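Local coordinates for Lmo0131 protein (Listeria monocytogenes, PDB 4Q6J) that probably hydrolyses the bacterial second messenger cyclic di-GMP as a phosphodiesterase of the EAL type, at residues G37-V42 / S89-I94; K79-L84 / L116-C121. All coordinates share one frame; numbering follows the deposited sequence.

Contact 1 of 2, residues G37-V42 / S89-I94; sequences GFEGLV and SISINI
Phe38 and Ser91 lie at the centre of a parallel pairing between strands 37-42 and 89-94, neighbouring staves of the TIM-like barrel of EAL proteins, whose directions differ by only 18°. The backbone of Phe38 is held through both its N-H and its C=O: N donates to Ser89 O at 2.8 Å. Its O accepts from Ser91 N at 3.0 Å. One residue pair further along, Gly40 N reaches Ser91 O, so Ser91 both gives and takes a bond in the ladder. Side chains alternate between the two surfaces. On the outer one, the large ring of Phe38 tilts toward Ile90, CD1 standing 4.2 Å from Ile90 CG1. This face is buried against helix 66-83, where Ile90 meets Gln80, and strand 20-29, where both residues meet Tyr24, so bulky apolar side chains fill it. On the inner surface the small Ser91 sits alongside Glu39. Its hydroxyl lies between the backbone N and the carbonyl carbon (chi1 65°), which brings OG to 3.2 Å from Glu39 CA. Asn93 points its side chain toward strand 37-42 and meets the extended Glu39 at about a right angle, amide and carboxylate planes 69° apart; Glu39 OE1 is held by Gln232. Glu39-Gly40-Leu41 stands at the place of the family's Glu-Ala-Leu signature, with glycine in the middle. In active relatives this glutamate and an asparagine of the next strand bind the catalytic metal, so a similar role here is plausible. Glycine suits position 40, where CA bears only hydrogens close to Ser91 O, the atom its own N-H binds. Water extends the pairing: Ser91 OG donates to one that donates to Gly40 O, and a second accepts from Asn93 N and donates to Gly40 O at 2.9 Å.

Contact 2 of 2, residues K79-L84 / L116-C121; sequences KQINQL and LKYPEC
Asn82 and Lys117 bring the two backbones closest, CA to CA 6.0 Å, where the last turn of helix 66-83 passes the loop that follows helix 102-115. That loop then tightens into a 3-10 turn at 119-121, closed by a bond from Cys121 N to Tyr118 O. Asn82 does the polar work. Its CG lies opposite the carbonyl carbon (chi1 -72°), which aims OD1 at Lys117 N, 2.8 Å away and nearly straight at 168°. ND2 donates to His115 O, so one amide, both donor and acceptor, ties down the end of helix 102-115 and the start of the loop. Beside it Ile81 supplies the apolar half: its branched CB lets CG2 reach both Leu116 CD1 and, at 3.6 Å, Cys121 CB, while the CD1 arm lies by Cys121 O. Tyr118 presents a ring edge to the helix end: Asn82 O lies there, close to the ring plane, 3.5 Å from CE2, while Lys117 CB lies over one face. A water 2.8 Å from Asn82 O also bonds Tyr118 OH. Such joining of a helix end to the following helix-to-strand loop belongs to the outer layer of successive beta-alpha units in a TIM barrel.

Overall arrangement
From the N terminus, strand 35-45 comes first, and after the short strand 50-51 and helices 53-62 and 66-83, strand 89-95 comes to lie beside it, parallel; contact 1 closes this long loop. Contact 2 starts inside that loop, at the end of helix 66-83, and closes past strand 89-95 and helix 102-115, just before strand 122-127. The segments therefore alternate and the two loops cross rather than nest. Their centres lie about 12 Å apart, and Ile90 joins them: its N probably bonds to Cys121 O at 2.8 Å, and its side chain packs on Gln80 and Ile81. Contact 1 thus belongs to the barrel wall; contact 2 ties helix 66-83 to the loop leading into strand 122-127.

Contact 1 of 2, residues G37-V42 / S89-I94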
ATOM      1  N   GLY B  37      -5.143  30.634  14.094  1.00 13.57           N
ATOM      2  CA  GLY B  37      -3.849  30.171  13.625  1.00  9.78           C
ATOM      3  C   GLY B  37      -3.882  29.808  12.159  1.00 11.08           C
ATOM      4  O   GLY B  37      -4.863  30.053  11.478  1.00 14.83           O
ATOM      5  N   PHE B  38      -2.801  29.219  11.671  1.00 10.87           N
ATOM      6  CA  PHE B  38      -2.674  28.913  10.247  1.00 11.81           C
ATOM      7  C   PHE B  38      -2.113  27.529  10.055  1.00 12.43           C
ATOM      8  O   PHE B  38      -1.341  27.043  10.879  1.00 13.63           O
ATOM      9  CB  PHE B  38      -1.737  29.915   9.552  1.00 14.40           C
ATOM     10  CG  PHE B  38      -2.112  31.364   9.793  1.00 10.74           C
ATOM     11  CD1 PHE B  38      -1.623  32.044  10.896  1.00 15.85           C
ATOM     12  CD2 PHE B  38      -2.980  32.030   8.937  1.00 13.54           C
ATOM     13  CE1 PHE B  38      -1.990  33.369  11.127  1.00 18.12           C
ATOM     14  CE2 PHE B  38      -3.348  33.349   9.163  1.00 12.57           C
ATOM     15  CZ  PHE B  38      -2.857  34.007  10.250  1.00 13.26           C
ATOM     16  N   GLU B  39      -2.488  26.901   8.947  1.00 12.74           N
ATOM     17  CA  GLU B  39      -1.726  25.753   8.455  1.00 10.12           C
ATOM     18  C   GLU B  39      -0.639  26.184   7.439  1.00 16.29           C
ATOM     19  O   GLU B  39      -0.940  26.839   6.423  1.00 14.29           O
ATOM     20  CB  GLU B  39      -2.605  24.709   7.795  1.00 10.31           C
ATOM     21  CG  GLU B  39      -1.694  23.631   7.223  1.00 12.03           C
ATOM     22  CD  GLU B  39      -2.396  22.575   6.458  1.00 18.34           C
ATOM     23  OE1 GLU B  39      -3.631  22.650   6.343  1.00 27.30           O
ATOM     24  OE2 GLU B  39      -1.713  21.656   5.978  1.00 23.43           O
ATOM     25  N   GLY B  40       0.610  25.800   7.699  1.00 14.39           N
ATOM     26  CA  GLY B  40       1.681  26.122   6.786  1.00 10.03           C
ATOM     27  C   GLY B  40       1.656  25.093   5.679  1.00 12.31           C
ATOM     28  O   GLY B  40       1.575  23.899   5.931  1.00 12.92           O
ATOM     29  N   LEU B  41       1.725  25.560   4.445  1.00 16.37           N
ATOM     30  CA  LEU B  41       1.636  24.669   3.310  1.00 18.80           C
ATOM     31  C   LEU B  41       2.750  25.017   2.359  1.00 16.51           C
ATOM     32  O   LEU B  41       2.713  26.084   1.792  1.00 18.47           O
ATOM     33  CB  LEU B  41       0.298  24.884   2.632  1.00 16.33           C
ATOM     34  CG  LEU B  41      -0.864  24.297   3.414  1.00 21.12           C
ATOM     35  CD1 LEU B  41      -2.220  24.848   2.960  1.00 21.70           C
ATOM     36  CD2 LEU B  41      -0.806  22.781   3.284  1.00 20.16           C
ATOM     37  N   VAL B  42       3.736  24.132   2.198  1.00 14.54           N
ATOM     38  CA  VAL B  42       4.882  24.423   1.338  1.00 12.82           C
ATOM     39  C   VAL B  42       4.485  24.546  -0.139  1.00 17.49           C
ATOM     40  O   VAL B  42       3.579  23.864  -0.614  1.00 14.62           O
ATOM     41  CB  VAL B  42       6.028  23.392   1.498  1.00 14.08           C
ATOM     42  CG1 VAL B  42       5.777  22.157   0.640  1.00 17.00           C
ATOM     43  CG2 VAL B  42       7.366  24.021   1.179  1.00 12.06           C
ATOM     44  N   SER B  89      -1.093  30.499  16.170  1.00 13.81           N
ATOM     45  CA  SER B  89      -0.360  29.245  15.952  1.00 12.33           C
ATOM     46  C   SER B  89      -0.109  28.996  14.474  1.00 13.56           C
ATOM     47  O   SER B  89      -0.856  29.453  13.630  1.00 13.03           O
ATOM     48  CB  SER B  89      -1.075  28.043  16.574  1.00 13.00           C
ATOM     49  OG  SER B  89      -2.233  27.723  15.843  1.00 16.17           O
ATOM     50  N   ILE B  90       0.984  28.308  14.170  1.00 11.43           N
ATOM     51  CA  ILE B  90       1.267  27.885  12.803  1.00 11.51           C
ATOM     52  C   ILE B  90       1.677  26.421  12.818  1.00  9.84           C
ATOM     53  O   ILE B  90       2.537  26.030  13.597  1.00 11.32           O
ATOM     54  CB  ILE B  90       2.368  28.742  12.137  1.00 11.49           C
ATOM     55  CG1 ILE B  90       1.921  30.211  12.063  1.00 13.36           C
ATOM     56  CG2 ILE B  90       2.708  28.189  10.744  1.00 12.01           C
ATOM     57  CD1 ILE B  90       2.866  31.122  11.334  1.00 12.94           C
ATOM     58  N   SER B  91       1.048  25.613  11.971  1.00  9.55           N
ATOM     59  CA  SER B  91       1.422  24.193  11.855  1.00 13.40           C
ATOM     60  C   SER B  91       2.407  23.931  10.718  1.00 12.61           C
ATOM     61  O   SER B  91       2.423  24.668   9.732  1.00 12.06           O
ATOM     62  CB  SER B  91       0.196  23.295  11.678  1.00 11.44           C
ATOM     63  OG  SER B  91      -0.440  23.580  10.468  1.00 12.79           O
ATOM     64  N   ILE B  92       3.219  22.880  10.875  1.00 12.99           N
ATOM     65  CA  ILE B  92       4.051  22.354   9.798  1.00 11.16           C
ATOM     66  C   ILE B  92       3.766  20.875   9.598  1.00 11.20           C
ATOM     67  O   ILE B  92       3.554  20.136  10.556  1.00 11.65           O
ATOM     68  CB  ILE B  92       5.572  22.527  10.049  1.00 14.39           C
ATOM     69  CG1 ILE B  92       6.008  21.784  11.301  1.00 14.62           C
ATOM     70  CG2 ILE B  92       5.947  23.998  10.150  1.00 16.10           C
ATOM     71  CD1 ILE B  92       7.429  22.092  11.688  1.00 15.73           C
ATOM     72  N   ASN B  93       3.765  20.462   8.339  1.00 11.08           N
ATOM     73  CA  ASN B  93       3.513  19.086   7.990  1.00 12.25           C
ATOM     74  C   ASN B  93       4.790  18.308   8.084  1.00 14.41           C
ATOM     75  O   ASN B  93       5.770  18.632   7.413  1.00 14.08           O
ATOM     76  CB  ASN B  93       2.965  19.011   6.570  1.00 12.14           C
ATOM     77  CG  ASN B  93       1.597  19.608   6.465  1.00 17.44           C
ATOM     78  OD1 ASN B  93       0.879  19.714   7.457  1.00 21.85           O
ATOM     79  ND2 ASN B  93       1.226  20.018   5.281  1.00 21.56           N
ATOM     80  N   ILE B  94       4.796  17.289   8.926  1.00 13.72           N
ATOM     81  CA  ILE B  94       5.943  16.414   9.007  1.00 13.25           C
ATOM     82  C   ILE B  94       5.464  14.997   8.775  1.00 11.81           C
ATOM     83  O   ILE B  94       4.603  14.501   9.487  1.00 11.93           O
ATOM     84  CB  ILE B  94       6.618  16.494  10.363  1.00 13.19           C
ATOM     85  CG1 ILE B  94       7.094  17.922  10.612  1.00 13.92           C
ATOM     86  CG2 ILE B  94       7.805  15.546  10.416  1.00 14.71           C
ATOM     87  CD1 ILE B  94       7.672  18.124  11.949  1.00 14.51           C
TER
HETATM   88  O   HOH W   1      -2.047  26.258  13.929  1.00 16.97           O
HETATM   89  O   HOH W   2       1.037  22.149   8.499  1.00 12.78           O
HETATM   90  O   HOH W   3       4.087  22.449   6.025  1.00 14.53           O

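Contact 2 of 2, residues K79-L84 / L116-C121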
ATOM      1  N   LYS B  79      10.222  31.427  12.293  1.00 14.32           N
ATOM      2  CA  LYS B  79      10.391  32.857  12.140  1.00 12.66           C
ATOM      3  C   LYS B  79       9.034  33.558  12.121  1.00 14.35           C
ATOM      4  O   LYS B  79       8.829  34.575  12.775  1.00 13.41           O
ATOM      5  CB  LYS B  79      11.148  33.135  10.847  1.00 13.83           C
ATOM      6  CG  LYS B  79      12.603  32.749  10.907  1.00 18.99           C
ATOM      7  CD  LYS B  79      13.158  32.549   9.494  1.00 22.94           C
ATOM      8  CE  LYS B  79      14.670  32.442   9.454  1.00 25.92           C
ATOM      9  NZ  LYS B  79      15.189  31.785  10.666  1.00 36.65           N
ATOM     10  N   GLN B  80       8.106  33.003  11.357  1.00 15.89           N
ATOM     11  CA  GLN B  80       6.774  33.582  11.233  1.00 13.39           C
ATOM     12  C   GLN B  80       5.971  33.640  12.552  1.00 10.76           C
ATOM     13  O   GLN B  80       5.249  34.606  12.807  1.00 17.27           O
ATOM     14  CB  GLN B  80       5.985  32.824  10.190  1.00 12.19           C
ATOM     15  CG  GLN B  80       4.722  33.547   9.745  1.00 15.21           C
ATOM     16  CD  GLN B  80       4.982  34.975   9.310  1.00 16.90           C
ATOM     17  OE1 GLN B  80       4.759  35.922  10.057  1.00 18.83           O
ATOM     18  NE2 GLN B  80       5.459  35.129   8.090  1.00 14.06           N
ATOM     19  N   ILE B  81       6.075  32.595  13.363  1.00 12.50           N
ATOM     20  CA  ILE B  81       5.415  32.543  14.658  1.00 10.07           C
ATOM     21  C   ILE B  81       6.020  33.614  15.538  1.00 11.76           C
ATOM     22  O   ILE B  81       5.292  34.356  16.202  1.00 12.01           O
ATOM     23  CB  ILE B  81       5.619  31.182  15.305  1.00 11.52           C
ATOM     24  CG1 ILE B  81       4.858  30.110  14.542  1.00 10.88           C
ATOM     25  CG2 ILE B  81       5.170  31.196  16.744  1.00 13.27           C
ATOM     26  CD1 ILE B  81       5.293  28.710  14.940  1.00 14.87           C
ATOM     27  N   ASN B  82       7.354  33.694  15.538  1.00 11.71           N
ATOM     28  CA  ASN B  82       8.058  34.714  16.325  1.00 13.17           C
ATOM     29  C   ASN B  82       7.592  36.103  15.979  1.00 12.24           C
ATOM     30  O   ASN B  82       7.381  36.908  16.860  1.00 16.77           O
ATOM     31  CB  ASN B  82       9.582  34.647  16.150  1.00 11.75           C
ATOM     32  CG  ASN B  82      10.192  33.446  16.828  1.00 12.75           C
ATOM     33  OD1 ASN B  82       9.582  32.802  17.687  1.00 13.58           O
ATOM     34  ND2 ASN B  82      11.413  33.145  16.450  1.00 13.68           N
ATOM     35  N   GLN B  83       7.422  36.369  14.690  1.00 13.26           N
ATOM     36  CA  GLN B  83       6.933  37.673  14.254  1.00 17.28           C
ATOM     37  C   GLN B  83       5.538  38.032  14.793  1.00 14.54           C
ATOM     38  O   GLN B  83       5.291  39.183  15.105  1.00 14.23           O
ATOM     39  CB  GLN B  83       6.972  37.813  12.728  1.00 12.02           C
ATOM     40  CG  GLN B  83       6.776  39.236  12.251  1.00 19.53           C
ATOM     41  CD  GLN B  83       5.343  39.566  11.837  1.00 27.02           C
ATOM     42  OE1 GLN B  83       5.018  40.719  11.527  1.00 32.29           O
ATOM     43  NE2 GLN B  83       4.489  38.558  11.815  1.00 34.57           N
ATOM     44  N   LEU B  84       4.646  37.057  14.913  1.00 12.88           N
ATOM     45  CA  LEU B  84       3.251  37.334  15.233  1.00 10.61           C
ATOM     46  C   LEU B  84       3.020  37.439  16.720  1.00 15.42           C
ATOM     47  O   LEU B  84       1.891  37.410  17.175  1.00 14.06           O
ATOM     48  CB  LEU B  84       2.312  36.286  14.625  1.00 12.16           C
ATOM     49  CG  LEU B  84       2.285  36.359  13.097  1.00 15.97           C
ATOM     50  CD1 LEU B  84       1.682  35.118  12.475  1.00 12.74           C
ATOM     51  CD2 LEU B  84       1.539  37.588  12.642  1.00 19.57           C
ATOM     52  N   LEU B 116      12.536  29.096  18.707  1.00 12.52           N
ATOM     53  CA  LEU B 116      11.139  29.445  18.719  1.00 11.78           C
ATOM     54  C   LEU B 116      10.835  30.105  20.038  1.00 11.60           C
ATOM     55  O   LEU B 116      11.046  29.525  21.085  1.00 15.12           O
ATOM     56  CB  LEU B 116      10.260  28.231  18.495  1.00 14.05           C
ATOM     57  CG  LEU B 116       8.762  28.489  18.549  1.00 12.41           C
ATOM     58  CD1 LEU B 116       8.362  29.603  17.606  1.00 10.39           C
ATOM     59  CD2 LEU B 116       8.038  27.200  18.205  1.00 12.43           C
ATOM     60  N   LYS B 117      10.365  31.337  19.991  1.00 13.49           N
ATOM     61  CA  LYS B 117      10.124  32.051  21.230  1.00 14.11           C
ATOM     62  C   LYS B 117       8.775  31.660  21.848  1.00 13.63           C
ATOM     63  O   LYS B 117       8.586  31.800  23.046  1.00 13.30           O
ATOM     64  CB  LYS B 117      10.243  33.578  21.022  1.00 19.06           C
ATOM     65  CG  LYS B 117      11.620  34.023  20.521  1.00 19.95           C
ATOM     66  CD  LYS B 117      12.684  33.168  21.207  1.00 31.73           C
ATOM     67  CE  LYS B 117      14.099  33.642  20.970  1.00 41.50           C
ATOM     68  NZ  LYS B 117      14.309  35.003  21.511  1.00 47.63           N
ATOM     69  N   TYR B 118       7.863  31.153  21.020  1.00 11.42           N
ATOM     70  CA  TYR B 118       6.505  30.799  21.425  1.00 11.42           C
ATOM     71  C   TYR B 118       6.200  29.350  21.068  1.00 11.31           C
ATOM     72  O   TYR B 118       5.425  29.084  20.157  1.00 13.68           O
ATOM     73  CB  TYR B 118       5.489  31.719  20.738  1.00 12.21           C
ATOM     74  CG  TYR B 118       5.898  33.151  20.848  1.00 13.64           C
ATOM     75  CD1 TYR B 118       5.954  33.776  22.097  1.00 16.81           C
ATOM     76  CD2 TYR B 118       6.280  33.879  19.731  1.00 16.80           C
ATOM     77  CE1 TYR B 118       6.369  35.088  22.229  1.00 15.11           C
ATOM     78  CE2 TYR B 118       6.695  35.210  19.844  1.00 20.44           C
ATOM     79  CZ  TYR B 118       6.728  35.809  21.108  1.00 16.12           C
ATOM     80  OH  TYR B 118       7.134  37.111  21.240  1.00 15.13           O
ATOM     81  N   PRO B 119       6.805  28.417  21.805  1.00 10.97           N
ATOM     82  CA  PRO B 119       6.659  26.999  21.483  1.00 11.36           C
ATOM     83  C   PRO B 119       5.202  26.546  21.475  1.00 13.99           C
ATOM     84  O   PRO B 119       4.850  25.683  20.666  1.00 13.82           O
ATOM     85  CB  PRO B 119       7.452  26.308  22.591  1.00 15.33           C
ATOM     86  CG  PRO B 119       7.624  27.332  23.648  1.00 16.78           C
ATOM     87  CD  PRO B 119       7.710  28.624  22.942  1.00 11.02           C
ATOM     88  N   GLU B 120       4.365  27.144  22.326  1.00 12.02           N
ATOM     89  CA  GLU B 120       2.954  26.803  22.372  1.00 13.90           C
ATOM     90  C   GLU B 120       2.181  27.172  21.078  1.00 19.59           C
ATOM     91  O   GLU B 120       1.047  26.717  20.868  1.00 14.21           O
ATOM     92  CB  GLU B 120       2.295  27.428  23.612  1.00 12.48           C
ATOM     93  CG  GLU B 120       1.869  28.890  23.498  1.00 15.96           C
ATOM     94  CD  GLU B 120       2.996  29.896  23.719  1.00 18.43           C
ATOM     95  OE1 GLU B 120       4.121  29.469  24.018  1.00 16.84           O
ATOM     96  OE2 GLU B 120       2.759  31.119  23.581  1.00 16.07           O
ATOM     97  N   CYS B 121       2.798  27.982  20.218  1.00 13.81           N
ATOM     98  CA  CYS B 121       2.175  28.401  18.975  1.00  9.21           C
ATOM     99  C   CYS B 121       2.631  27.586  17.770  1.00 12.75           C
ATOM    100  O   CYS B 121       2.283  27.909  16.647  1.00 14.22           O
ATOM    101  CB  CYS B 121       2.463  29.856  18.731  1.00 13.18           C
ATOM    102  SG  CYS B 121       1.720  30.889  19.980  1.00 15.03           S
TER
HETATM  103  O   HOH W   4       8.094  38.483  19.099  1.00 16.72           O